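PDB 6QVI: ComZ from Thermus thermophilus, which is a competence-associated pilin that probably acts as a DNA receptor at the pilus tip. Local coordinates for residues A138-A143 / S469-Q474; G410-I415 / E438-Q443; T457-K462 / Q474-S479; G463-G468 / K491-Y496. All blocks are in the same frame, centred on the assembly; numbering follows the deposited sequence.

Contact 1. Residues A138-A143 / S469-Q474; sequences AIFAGA and SVISNQ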
loop_
_atom_site.group_PDB
_atom_site.type_symbol
_atom_site.label_atom_id
_atom_site.label_comp_id
_atom_site.label_asym_id
_atom_site.label_seq_id
_atom_site.Cartn_x
_atom_site.Cartn_y
_atom_site.Cartn_z
ATOM N N ALA A 138 8.111 2.719 0.855
ATOM C CA ALA A 138 8.457 3.784 -0.071
ATOM C C ALA A 138 8.853 3.223 -1.410
ATOM O O ALA A 138 8.605 3.861 -2.443
ATOM C CB ALA A 138 9.605 4.647 0.461
ATOM N N ILE A 139 9.463 2.068 -1.415
ATOM C CA ILE A 139 9.907 1.495 -2.639
ATOM C C ILE A 139 9.634 0.050 -2.707
ATOM O O ILE A 139 10.106 -0.677 -1.907
ATOM C CB ILE A 139 11.417 1.573 -2.717
ATOM C CG1 ILE A 139 11.866 2.984 -2.963
ATOM C CG2 ILE A 139 11.949 0.720 -3.832
ATOM C CD1 ILE A 139 13.356 3.076 -3.031
ATOM N N PHE A 140 8.893 -0.367 -3.702
ATOM C CA PHE A 140 8.629 -1.751 -3.879
ATOM C C PHE A 140 9.414 -2.119 -5.088
ATOM O O PHE A 140 9.183 -1.583 -6.111
ATOM C CB PHE A 140 7.172 -1.937 -4.143
ATOM C CG PHE A 140 6.776 -3.345 -4.261
ATOM C CD1 PHE A 140 6.086 -3.948 -3.279
ATOM C CD2 PHE A 140 7.108 -4.054 -5.354
ATOM C CE1 PHE A 140 5.713 -5.246 -3.379
ATOM C CE2 PHE A 140 6.742 -5.351 -5.475
ATOM C CZ PHE A 140 6.042 -5.953 -4.481
ATOM N N ALA A 141 10.355 -3.027 -4.975
ATOM C CA ALA A 141 11.172 -3.386 -6.103
ATOM C C ALA A 141 10.835 -4.707 -6.682
ATOM O O ALA A 141 10.461 -5.593 -5.989
ATOM C CB ALA A 141 12.616 -3.366 -5.730
ATOM N N GLY A 142 11.040 -4.856 -7.968
ATOM C CA GLY A 142 10.681 -6.070 -8.630
ATOM C C GLY A 142 11.677 -7.145 -8.852
ATOM O O GLY A 142 12.130 -7.758 -7.949
ATOM N N ALA A 143 12.008 -7.380 -10.100
ATOM C CA ALA A 143 12.899 -8.466 -10.422
ATOM C C ALA A 143 14.204 -8.138 -11.067
ATOM O O ALA A 143 14.921 -9.055 -11.362
ATOM C CB ALA A 143 12.174 -9.458 -11.292
ATOM N N SER A 469 5.397 7.135 -3.379
ATOM C CA SER A 469 5.931 5.775 -3.352
ATOM C C SER A 469 6.367 5.420 -4.762
ATOM O O SER A 469 5.788 5.917 -5.734
ATOM C CB SER A 469 4.879 4.761 -2.855
ATOM O OG SER A 469 3.620 5.039 -3.457
ATOM N N VAL A 470 7.343 4.525 -4.897
ATOM C CA VAL A 470 7.637 4.029 -6.231
ATOM C C VAL A 470 7.516 2.532 -6.169
ATOM O O VAL A 470 7.991 1.906 -5.217
ATOM C CB VAL A 470 9.015 4.493 -6.779
ATOM C CG1 VAL A 470 9.198 5.962 -6.488
ATOM C CG2 VAL A 470 10.232 3.584 -6.363
ATOM N N ILE A 471 6.731 1.994 -7.086
ATOM C CA ILE A 471 6.695 0.591 -7.461
ATOM C C ILE A 471 7.422 0.488 -8.788
ATOM O O ILE A 471 7.011 1.099 -9.788
ATOM C CB ILE A 471 5.259 0.031 -7.608
ATOM C CG1 ILE A 471 4.514 0.150 -6.280
ATOM C CG2 ILE A 471 5.267 -1.365 -8.243
ATOM C CD1 ILE A 471 3.007 0.085 -6.424
ATOM N N SER A 472 8.521 -0.250 -8.795
ATOM C CA SER A 472 9.231 -0.375 -10.047
ATOM C C SER A 472 10.103 -1.618 -10.020
ATOM O O SER A 472 10.488 -2.118 -8.967
ATOM C CB SER A 472 10.069 0.883 -10.316
ATOM O OG SER A 472 11.321 0.782 -9.676
ATOM N N ASN A 473 10.463 -2.068 -11.212
ATOM C CA ASN A 473 11.228 -3.287 -11.312
ATOM C C ASN A 473 12.676 -3.056 -10.941
ATOM O O ASN A 473 13.326 -3.986 -10.439
ATOM C CB ASN A 473 11.114 -3.837 -12.731
ATOM C CG ASN A 473 11.620 -5.239 -12.828
ATOM O OD1 ASN A 473 12.816 -5.466 -13.041
ATOM N ND2 ASN A 473 10.724 -6.205 -12.612
ATOM N N GLN A 474 13.153 -1.813 -11.102
ATOM C CA GLN A 474 14.498 -1.406 -10.720
ATOM C C GLN A 474 14.484 0.072 -10.351
ATOM O O GLN A 474 13.762 0.871 -10.950
ATOM C CB GLN A 474 15.506 -1.627 -11.838
ATOM C CG GLN A 474 16.072 -3.015 -11.973
ATOM C CD GLN A 474 17.296 -3.030 -12.900
ATOM O OE1 GLN A 474 17.414 -3.896 -13.771
ATOM N NE2 GLN A 474 18.218 -2.073 -12.701
#

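Contact 2. Residues G410-I415 / E438-Q443; sequences GGNLDI and EGDIYQ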
loop_
_atom_site.group_PDB
_atom_site.type_symbol
_atom_site.label_atom_id
_atom_site.label_comp_id
_atom_site.label_asym_id
_atom_site.label_seq_id
_atom_site.Cartn_x
_atom_site.Cartn_y
_atom_site.Cartn_z
ATOM N N GLY A 410 6.799 3.604 -26.953
ATOM C CA GLY A 410 6.109 4.421 -25.981
ATOM C C GLY A 410 6.314 3.913 -24.585
ATOM O O GLY A 410 7.149 3.039 -24.303
ATOM N N GLY A 411 5.506 4.468 -23.686
ATOM C CA GLY A 411 5.434 3.997 -22.319
ATOM C C GLY A 411 6.395 4.639 -21.342
ATOM O O GLY A 411 6.411 4.235 -20.160
ATOM N N ASN A 412 7.191 5.618 -21.771
ATOM C CA ASN A 412 8.157 6.241 -20.873
ATOM C C ASN A 412 7.663 7.610 -20.426
ATOM O O ASN A 412 6.864 8.262 -21.102
ATOM C CB ASN A 412 9.529 6.366 -21.529
ATOM C CG ASN A 412 10.070 5.029 -21.975
ATOM O OD1 ASN A 412 10.576 4.239 -21.164
ATOM N ND2 ASN A 412 9.945 4.750 -23.270
ATOM N N LEU A 413 8.176 8.043 -19.274
ATOM C CA LEU A 413 7.734 9.262 -18.617
ATOM C C LEU A 413 8.953 10.014 -18.107
ATOM O O LEU A 413 9.881 9.411 -17.555
ATOM C CB LEU A 413 6.820 8.930 -17.424
ATOM C CG LEU A 413 6.370 10.088 -16.509
ATOM C CD1 LEU A 413 5.808 11.291 -17.322
ATOM C CD2 LEU A 413 5.434 9.676 -15.338
ATOM N N ASP A 414 8.950 11.333 -18.295
ATOM C CA ASP A 414 10.029 12.210 -17.845
ATOM C C ASP A 414 9.389 13.385 -17.114
ATOM O O ASP A 414 8.514 14.061 -17.672
ATOM C CB ASP A 414 10.903 12.679 -19.019
ATOM C CG ASP A 414 11.978 11.640 -19.422
ATOM O OD1 ASP A 414 11.700 10.426 -19.378
ATOM O OD2 ASP A 414 13.123 12.037 -19.769
ATOM N N ILE A 415 9.809 13.614 -15.860
ATOM C CA ILE A 415 9.316 14.718 -15.039
ATOM C C ILE A 415 10.538 15.571 -14.715
ATOM O O ILE A 415 11.301 15.255 -13.789
ATOM C CB ILE A 415 8.622 14.214 -13.771
ATOM C CG1 ILE A 415 7.505 13.240 -14.151
ATOM C CG2 ILE A 415 8.013 15.349 -12.963
ATOM C CD1 ILE A 415 6.622 12.845 -12.986
ATOM N N GLU A 438 4.671 1.999 -18.293
ATOM C CA GLU A 438 5.078 0.625 -18.561
ATOM C C GLU A 438 6.570 0.544 -18.817
ATOM O O GLU A 438 7.176 -0.518 -18.626
ATOM C CB GLU A 438 4.273 0.056 -19.747
ATOM C CG GLU A 438 4.765 -1.290 -20.268
ATOM C CD GLU A 438 3.790 -1.977 -21.273
ATOM O OE1 GLU A 438 3.987 -3.196 -21.548
ATOM O OE2 GLU A 438 2.841 -1.328 -21.777
ATOM N N GLY A 439 7.180 1.655 -19.213
ATOM C CA GLY A 439 8.600 1.668 -19.482
ATOM C C GLY A 439 9.334 2.249 -18.292
ATOM O O GLY A 439 9.157 1.774 -17.159
ATOM N N ASP A 440 10.157 3.265 -18.535
ATOM C CA ASP A 440 10.998 3.885 -17.522
ATOM C C ASP A 440 10.446 5.232 -17.066
ATOM O O ASP A 440 9.700 5.907 -17.786
ATOM C CB ASP A 440 12.410 4.079 -18.059
ATOM C CG ASP A 440 13.123 2.774 -18.331
ATOM O OD1 ASP A 440 12.533 1.692 -18.101
ATOM O OD2 ASP A 440 14.285 2.837 -18.796
ATOM N N ILE A 441 10.870 5.644 -15.869
ATOM C CA ILE A 441 10.573 6.970 -15.332
ATOM C C ILE A 441 11.876 7.639 -14.938
ATOM O O ILE A 441 12.663 7.083 -14.168
ATOM C CB ILE A 441 9.635 6.943 -14.111
ATOM C CG1 ILE A 441 8.244 6.510 -14.516
ATOM C CG2 ILE A 441 9.588 8.339 -13.452
ATOM C CD1 ILE A 441 7.277 6.830 -13.484
ATOM N N TYR A 442 12.062 8.856 -15.410
ATOM C CA TYR A 442 13.210 9.663 -15.060
ATOM C C TYR A 442 12.671 10.928 -14.426
ATOM O O TYR A 442 11.954 11.696 -15.084
ATOM C CB TYR A 442 14.054 9.983 -16.297
ATOM C CG TYR A 442 15.515 10.283 -16.008
ATOM C CD1 TYR A 442 15.887 11.281 -15.114
ATOM C CD2 TYR A 442 16.520 9.514 -16.586
ATOM C CE1 TYR A 442 17.223 11.522 -14.841
ATOM C CE2 TYR A 442 17.846 9.735 -16.312
ATOM C CZ TYR A 442 18.205 10.742 -15.445
ATOM O OH TYR A 442 19.551 10.961 -15.181
ATOM N N GLN A 443 13.040 11.162 -13.169
ATOM C CA GLN A 443 12.703 12.407 -12.483
ATOM C C GLN A 443 13.955 13.283 -12.353
ATOM O O GLN A 443 14.868 12.962 -11.580
ATOM C CB GLN A 443 12.101 12.120 -11.110
ATOM C CG GLN A 443 12.136 13.305 -10.169
ATOM C CD GLN A 443 11.713 12.924 -8.782
ATOM O OE1 GLN A 443 11.155 11.849 -8.576
ATOM N NE2 GLN A 443 11.925 13.812 -7.819
#

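Contact 3. Residues T457-K462 / Q474-S479; sequences TFRVVK and QFCTTS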
loop_
_atom_site.group_PDB
_atom_site.type_symbol
_atom_site.label_atom_id
_atom_site.label_comp_id
_atom_site.label_asym_id
_atom_site.label_seq_id
_atom_site.Cartn_x
_atom_site.Cartn_y
_atom_site.Cartn_z
ATOM N N THR A 457 12.459 0.790 -15.103
ATOM C CA THR A 457 13.258 1.279 -13.992
ATOM C C THR A 457 12.857 2.716 -13.677
ATOM O O THR A 457 12.510 3.501 -14.572
ATOM C CB THR A 457 14.804 1.173 -14.253
ATOM O OG1 THR A 457 15.280 2.364 -14.897
ATOM C CG2 THR A 457 15.153 -0.097 -15.072
ATOM N N PHE A 458 13.056 3.131 -12.453
ATOM C CA PHE A 458 12.753 4.482 -12.104
ATOM C C PHE A 458 14.036 5.162 -11.770
ATOM O O PHE A 458 14.644 4.803 -10.815
ATOM C CB PHE A 458 11.899 4.480 -10.893
ATOM C CG PHE A 458 11.816 5.780 -10.219
ATOM C CD1 PHE A 458 10.725 6.545 -10.364
ATOM C CD2 PHE A 458 12.803 6.198 -9.413
ATOM C CE1 PHE A 458 10.623 7.737 -9.732
ATOM C CE2 PHE A 458 12.715 7.384 -8.765
ATOM C CZ PHE A 458 11.622 8.161 -8.928
ATOM N N ARG A 459 14.436 6.141 -12.569
ATOM C CA ARG A 459 15.661 6.878 -12.359
ATOM C C ARG A 459 15.408 8.177 -11.683
ATOM O O ARG A 459 14.391 8.777 -11.843
ATOM C CB ARG A 459 16.372 7.170 -13.660
ATOM C CG ARG A 459 16.896 5.945 -14.360
ATOM C CD ARG A 459 17.869 6.276 -15.462
ATOM N NE ARG A 459 18.441 5.055 -15.980
ATOM C CZ ARG A 459 17.793 4.238 -16.771
ATOM N NH1 ARG A 459 16.572 4.529 -17.125
ATOM N NH2 ARG A 459 18.353 3.136 -17.200
ATOM N N VAL A 460 16.384 8.617 -10.925
ATOM C CA VAL A 460 16.277 9.850 -10.206
ATOM C C VAL A 460 17.682 10.388 -10.031
ATOM O O VAL A 460 18.640 9.659 -10.051
ATOM C CB VAL A 460 15.590 9.603 -8.885
ATOM C CG1 VAL A 460 16.462 8.760 -8.009
ATOM C CG2 VAL A 460 15.166 10.876 -8.217
ATOM N N VAL A 461 17.793 11.689 -9.922
ATOM C CA VAL A 461 19.065 12.374 -9.781
ATOM C C VAL A 461 19.344 12.653 -8.306
ATOM O O VAL A 461 18.417 12.910 -7.522
ATOM C CB VAL A 461 19.018 13.670 -10.603
ATOM C CG1 VAL A 461 19.279 13.379 -12.094
ATOM C CG2 VAL A 461 17.618 14.224 -10.467
ATOM N N LYS A 462 20.621 12.592 -7.918
ATOM C CA LYS A 462 21.023 13.006 -6.576
ATOM C C LYS A 462 20.402 14.353 -6.213
ATOM O O LYS A 462 20.413 15.287 -7.014
ATOM C CB LYS A 462 22.552 13.131 -6.500
ATOM C CG LYS A 462 23.343 12.189 -7.386
ATOM C CD LYS A 462 24.802 12.696 -7.574
ATOM C CE LYS A 462 25.829 11.536 -7.552
ATOM N NZ LYS A 462 27.179 11.932 -7.069
ATOM N N GLN A 474 13.153 -1.813 -11.102
ATOM C CA GLN A 474 14.498 -1.406 -10.720
ATOM C C GLN A 474 14.484 0.072 -10.351
ATOM O O GLN A 474 13.762 0.871 -10.950
ATOM C CB GLN A 474 15.506 -1.627 -11.838
ATOM C CG GLN A 474 16.072 -3.015 -11.973
ATOM C CD GLN A 474 17.296 -3.030 -12.900
ATOM O OE1 GLN A 474 17.414 -3.896 -13.771
ATOM N NE2 GLN A 474 18.218 -2.073 -12.701
ATOM N N PHE A 475 15.325 0.440 -9.409
ATOM C CA PHE A 475 15.460 1.799 -8.935
ATOM C C PHE A 475 16.900 2.149 -9.167
ATOM O O PHE A 475 17.760 1.330 -8.952
ATOM C CB PHE A 475 15.154 1.845 -7.463
ATOM C CG PHE A 475 15.204 3.201 -6.856
ATOM C CD1 PHE A 475 16.381 3.762 -6.508
ATOM C CD2 PHE A 475 14.064 3.865 -6.571
ATOM C CE1 PHE A 475 16.419 4.984 -5.930
ATOM C CE2 PHE A 475 14.091 5.091 -5.995
ATOM C CZ PHE A 475 15.267 5.646 -5.666
ATOM N N CYS A 476 17.159 3.362 -9.631
ATOM C CA CYS A 476 18.500 3.784 -9.956
ATOM C C CYS A 476 18.731 5.264 -9.757
ATOM O O CYS A 476 17.866 6.065 -9.989
ATOM C CB CYS A 476 18.733 3.398 -11.392
ATOM S SG CYS A 476 20.135 4.115 -12.213
ATOM N N THR A 477 19.914 5.621 -9.299
ATOM C CA THR A 477 20.239 7.009 -9.052
ATOM C C THR A 477 21.328 7.448 -9.970
ATOM O O THR A 477 22.176 6.679 -10.310
ATOM C CB THR A 477 20.702 7.185 -7.629
ATOM O OG1 THR A 477 19.831 6.449 -6.796
ATOM C CG2 THR A 477 20.594 8.592 -7.227
ATOM N N THR A 478 21.312 8.694 -10.389
ATOM C CA THR A 478 22.333 9.130 -11.305
ATOM C C THR A 478 22.982 10.369 -10.841
ATOM O O THR A 478 22.414 11.096 -10.040
ATOM C CB THR A 478 21.742 9.488 -12.641
ATOM O OG1 THR A 478 20.508 10.161 -12.421
ATOM C CG2 THR A 478 21.534 8.267 -13.435
ATOM N N SER A 479 24.157 10.630 -11.403
ATOM C CA SER A 479 24.907 11.814 -11.009
ATOM C C SER A 479 24.256 13.085 -11.538
ATOM O O SER A 479 24.310 14.136 -10.881
ATOM C CB SER A 479 26.333 11.704 -11.487
ATOM O OG SER A 479 26.404 12.326 -12.760
#

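Contact 4. Residues G463-G468 / K491-Y496; sequences GNVLFG and KAEVVY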
loop_
_atom_site.group_PDB
_atom_site.type_symbol
_atom_site.label_atom_id
_atom_site.label_comp_id
_atom_site.label_asym_id
_atom_site.label_seq_id
_atom_site.Cartn_x
_atom_site.Cartn_y
_atom_site.Cartn_z
ATOM N N GLY A 463 19.847 14.451 -5.016
ATOM C CA GLY A 463 19.349 15.717 -4.506
ATOM C C GLY A 463 17.858 15.901 -4.596
ATOM O O GLY A 463 17.303 16.754 -3.885
ATOM N N ASN A 464 17.211 15.160 -5.474
ATOM C CA ASN A 464 15.786 15.269 -5.704
ATOM C C ASN A 464 15.066 14.250 -4.854
ATOM O O ASN A 464 15.576 13.155 -4.604
ATOM C CB ASN A 464 15.519 15.056 -7.196
ATOM C CG ASN A 464 16.386 15.995 -8.038
ATOM O OD1 ASN A 464 17.603 15.921 -7.970
ATOM N ND2 ASN A 464 15.777 16.809 -8.851
ATOM N N VAL A 465 13.885 14.622 -4.397
ATOM C CA VAL A 465 13.114 13.793 -3.489
ATOM C C VAL A 465 11.734 13.557 -4.087
ATOM O O VAL A 465 11.132 14.455 -4.684
ATOM C CB VAL A 465 13.079 14.410 -2.063
ATOM C CG1 VAL A 465 12.466 15.773 -2.061
ATOM C CG2 VAL A 465 12.343 13.507 -1.082
ATOM N N LEU A 466 11.254 12.325 -3.963
ATOM C CA LEU A 466 9.929 11.947 -4.427
ATOM C C LEU A 466 9.093 11.578 -3.221
ATOM O O LEU A 466 9.515 10.756 -2.395
ATOM C CB LEU A 466 9.989 10.779 -5.402
ATOM C CG LEU A 466 8.641 10.188 -5.754
ATOM C CD1 LEU A 466 7.744 11.242 -6.410
ATOM C CD2 LEU A 466 8.934 9.105 -6.688
ATOM N N PHE A 467 7.951 12.231 -3.090
ATOM C CA PHE A 467 7.011 11.939 -2.027
ATOM C C PHE A 467 5.846 11.161 -2.594
ATOM O O PHE A 467 5.289 11.540 -3.630
ATOM C CB PHE A 467 6.521 13.219 -1.360
ATOM C CG PHE A 467 7.619 14.176 -1.005
ATOM C CD1 PHE A 467 8.039 14.314 0.308
ATOM C CD2 PHE A 467 8.199 14.979 -1.970
ATOM C CE1 PHE A 467 9.042 15.215 0.649
ATOM C CE2 PHE A 467 9.202 15.891 -1.632
ATOM C CZ PHE A 467 9.617 16.006 -0.319
ATOM N N GLY A 468 5.454 10.108 -1.899
ATOM C CA GLY A 468 4.479 9.197 -2.448
ATOM C C GLY A 468 5.023 7.794 -2.279
ATOM O O GLY A 468 5.047 7.295 -1.153
ATOM N N LYS A 491 23.248 10.573 -3.049
ATOM C CA LYS A 491 21.983 10.065 -2.556
ATOM C C LYS A 491 20.818 10.834 -3.156
ATOM O O LYS A 491 20.805 12.072 -3.145
ATOM C CB LYS A 491 21.962 10.181 -1.023
ATOM C CG LYS A 491 23.109 9.393 -0.368
ATOM C CD LYS A 491 23.120 9.457 1.169
ATOM C CE LYS A 491 24.080 8.433 1.804
ATOM N NZ LYS A 491 23.938 8.399 3.295
ATOM N N ALA A 492 19.846 10.092 -3.670
ATOM C CA ALA A 492 18.495 10.570 -3.887
ATOM C C ALA A 492 17.625 10.070 -2.741
ATOM O O ALA A 492 18.034 9.201 -1.974
ATOM C CB ALA A 492 17.957 10.093 -5.229
ATOM N N GLU A 493 16.425 10.640 -2.597
ATOM C CA GLU A 493 15.603 10.301 -1.441
ATOM C C GLU A 493 14.145 10.066 -1.823
ATOM O O GLU A 493 13.592 10.746 -2.688
ATOM C CB GLU A 493 15.753 11.382 -0.340
ATOM C CG GLU A 493 14.582 11.454 0.655
ATOM C CD GLU A 493 14.829 12.385 1.839
ATOM O OE1 GLU A 493 15.942 12.934 1.988
ATOM O OE2 GLU A 493 13.914 12.504 2.675
ATOM N N VAL A 494 13.514 9.104 -1.158
ATOM C CA VAL A 494 12.109 8.809 -1.368
ATOM C C VAL A 494 11.419 8.891 -0.021
ATOM O O VAL A 494 11.874 8.287 0.956
ATOM C CB VAL A 494 11.857 7.426 -2.009
ATOM C CG1 VAL A 494 10.354 7.255 -2.315
ATOM C CG2 VAL A 494 12.709 7.200 -3.272
ATOM N N VAL A 495 10.299 9.597 0.027
ATOM C CA VAL A 495 9.602 9.804 1.276
ATOM C C VAL A 495 8.236 9.167 1.150
ATOM O O VAL A 495 7.396 9.618 0.362
ATOM C CB VAL A 495 9.502 11.290 1.616
ATOM C CG1 VAL A 495 8.703 11.505 2.894
ATOM C CG2 VAL A 495 10.920 11.847 1.759
ATOM N N TYR A 496 8.022 8.093 1.898
ATOM C CA TYR A 496 6.761 7.397 1.781
ATOM C C TYR A 496 5.685 8.198 2.489
ATOM O O TYR A 496 5.788 8.474 3.687
ATOM C CB TYR A 496 6.868 5.987 2.333
ATOM C CG TYR A 496 5.518 5.322 2.430
ATOM C CD1 TYR A 496 5.206 4.517 3.499
ATOM C CD2 TYR A 496 4.589 5.427 1.400
ATOM C CE1 TYR A 496 3.995 3.895 3.577
ATOM C CE2 TYR A 496 3.351 4.803 1.480
ATOM C CZ TYR A 496 3.066 4.037 2.570
ATOM O OH TYR A 496 1.841 3.413 2.663
#

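Contact 1. Residues A138-A143 / S469-Q474
I139 and V470 meet through torsions that set their branches side by side: V470 has CG1 beside its backbone N (chi1 -44°), which leaves CG2 between N and the carbonyl carbon, facing I139. The two side chains point the same way, and I139 CG1 lies 3.8 Å from V470 CG2. One residue on, and on the opposite face, F140 has CG turned away from its backbone N (chi1 -176°), which leads the end of the ring away; F140 CB stays nearest, 4.0 Å from I471 CG1, and I471 CG2 lies obliquely by the ring. The backbones run parallel and alternate as donor and acceptor: V470 N gives to A138 O at 2.8 Å, F140 N to V470 O at 2.9 Å, and S472 N to F140 O at 3.1 Å. Past the strands the pairing fades, G142 N reaching S472 O weakly at 3.0 Å. There the N473 side-chain amide lies against the A143 backbone and CB; an alanine here would probably leave that stretch of A143 without its cover. Within its own segment S472 OG gives a hydrogen bond to Q474 O at 2.8 Å, coming from above the carbonyl plane. In this beta-solenoid, strand 139-141 lies between strands 160-162 and 469-472, F140 stacks on Y161, V470 packs on F458 of strand 457-461, and strand 451-454 flanks 469-472 on its other edge.

Contact 2. Residues G410-I415 / E438-Q443
L413 to I415 and I441 to Q443 run as parallel strands whose axes approach to 4.9 Å and diverge by 8°, in register residue for residue. L413 N gives to D440 O at 3.0 Å, Y442 N returns to L413 O at 3.1 Å, and I415 N gives to Y442 O at 3.0 Å. Ahead of the strands G439 N bonds to G411 O at 2.9 Å, its N-H coming from above the carbonyl plane. At G411 a CB would press on the carbonyl O of G410. This in-register stacking of successive turns is that of a beta-solenoid: strand 409-415 lies on 380-383 at one edge, and 441-443 passes on to 457-461 at the other. The side chains alternate between faces. L413 and I441 lie alongside each other, L413 CD2 3.9 Å from I441 CD1, on the face where I441 also meets F458. On the face opposite L413 and I441, N412 bends its CG back beside its own N (chi1 -58°), so that OD1 receives D440 N at 2.8 Å in a nearly straight bond; its amide plane stands 80° from the D440 carboxylate, whose OD1 holds T457 N. Farther along that face D414 crosses the Y442 side chain at its CB and forms a salt bridge with R444. The Y442 hydroxyl hydrogen-bonds to Q483 O.

Contact 3. Residues T457-K462 / Q474-S479
F458 and F475 sit side by side on one face of the paired strands, their planes 24° from parallel but slid so far that the rings barely overlap; F458 CD2 comes within 3.8 Å of F475 CE2. Both rings leave the backbone with CG opposite N (F475 chi1 -178°), which sends them out alongside each other. V460 CG1 meets the end of the second ring, 4.1 Å from F475 CZ. On the other face T457 CG2 touches Q474 CB at 3.6 Å, and R459 passes C476, R459 NE lying 4.2 Å from C476 SG. The T457 hydroxyl sits over one face of the R459 guanidinium, toward its rim. At the far end the K462 chain runs across the T478 carbonyl and past S479, K462 CE 4.0 Å from S479 CB; a serine in its place would probably uncover S479 further and cost Q490 OE1 the hydrogen bond from K462 NZ. Backbone bonds hold the strands together: F458 N to Q474 O at 2.8 Å, T478 N to V460 O at 2.9 Å, and K462 N to T478 O at 3.2 Å. Farther out, R459 is positioned by a salt bridge to D440, T478 OG1 hydrogen-bonds to Y442 OH, and T477 OG1 to G153 O. C476 is tied to C486 by a disulfide, which fastens the strand to the following loop. Parallel, in-register strands, with the two phenylalanines set side by side from one turn to the next and packing on V470, are the pattern of a beta-solenoid coil.

Contact 4. Residues G463-G468 / K491-Y496
V465 and E493 stand side by side, V465 CG2 3.5 Å from E493 CG, while their backbones exchange bonds in a parallel pairing. Of the donors, L466 N gives to E493 O at 3.1 Å, V495 N to L466 O at 2.8 Å in the straightest bond of the set, and G468 N to V495 O at 3.0 Å. Toward the start of the segments G463 N reaches K491 O at 3.2 Å, and the E493 N to N464 O bond is weak at 3.3 Å. The other edges are served too: V465 pairs with Q446, F467 with V448 and A450 of the preceding turn, and A492 with T155. This is one face of the beta-solenoid, strand 465-467 lying between 447-449 and 491-496, before the chain turns a corner at G468. Any side chain at G468 would be forced into the carbonyl O of F467, and the G468 carbonyl O sits in the plane of the Y496 ring, at the edge by CD2. The polar side chains find partners outside the pair: E493 OE2 hydrogen-bonds with Y191 OH, and N464 ND2 with G445 O. The backbone carbonyl V465 O receives a weak bond from Q443 NE2. F467 has CG beside its own N (chi1 -48°), which lays CD1 3.6 Å from V495 CB; V465 CG2 covers one face of this ring near its rim, and Y191 meets it edge-to-face. L466 points to the reverse face, where it packs against F458, and V494 points the same way, against F475.

How the contacts relate
The four contacts sit close together in the beta-solenoid domain, their centres 11 to 17 Å apart. Contact 2 comes first among the short-range ones, pairing two successive turns; its strand 441-443 then stacks on 457-461, which opens contact 3. The chain runs on through 457-461, 465-467 and 469-472, the three sides of one coil, each pairing onward in contacts 3, 4 and 1. Strands 474-478 and 491-496 follow, but the third partner, 139-141, comes from far earlier, so that contact 1 encloses contact 2 and joins early and late turns into one continuous stack, in a pilin that probably serves as a DNA receptor. Contacts 1, 3 and 4 meet inside, around F458 and F475.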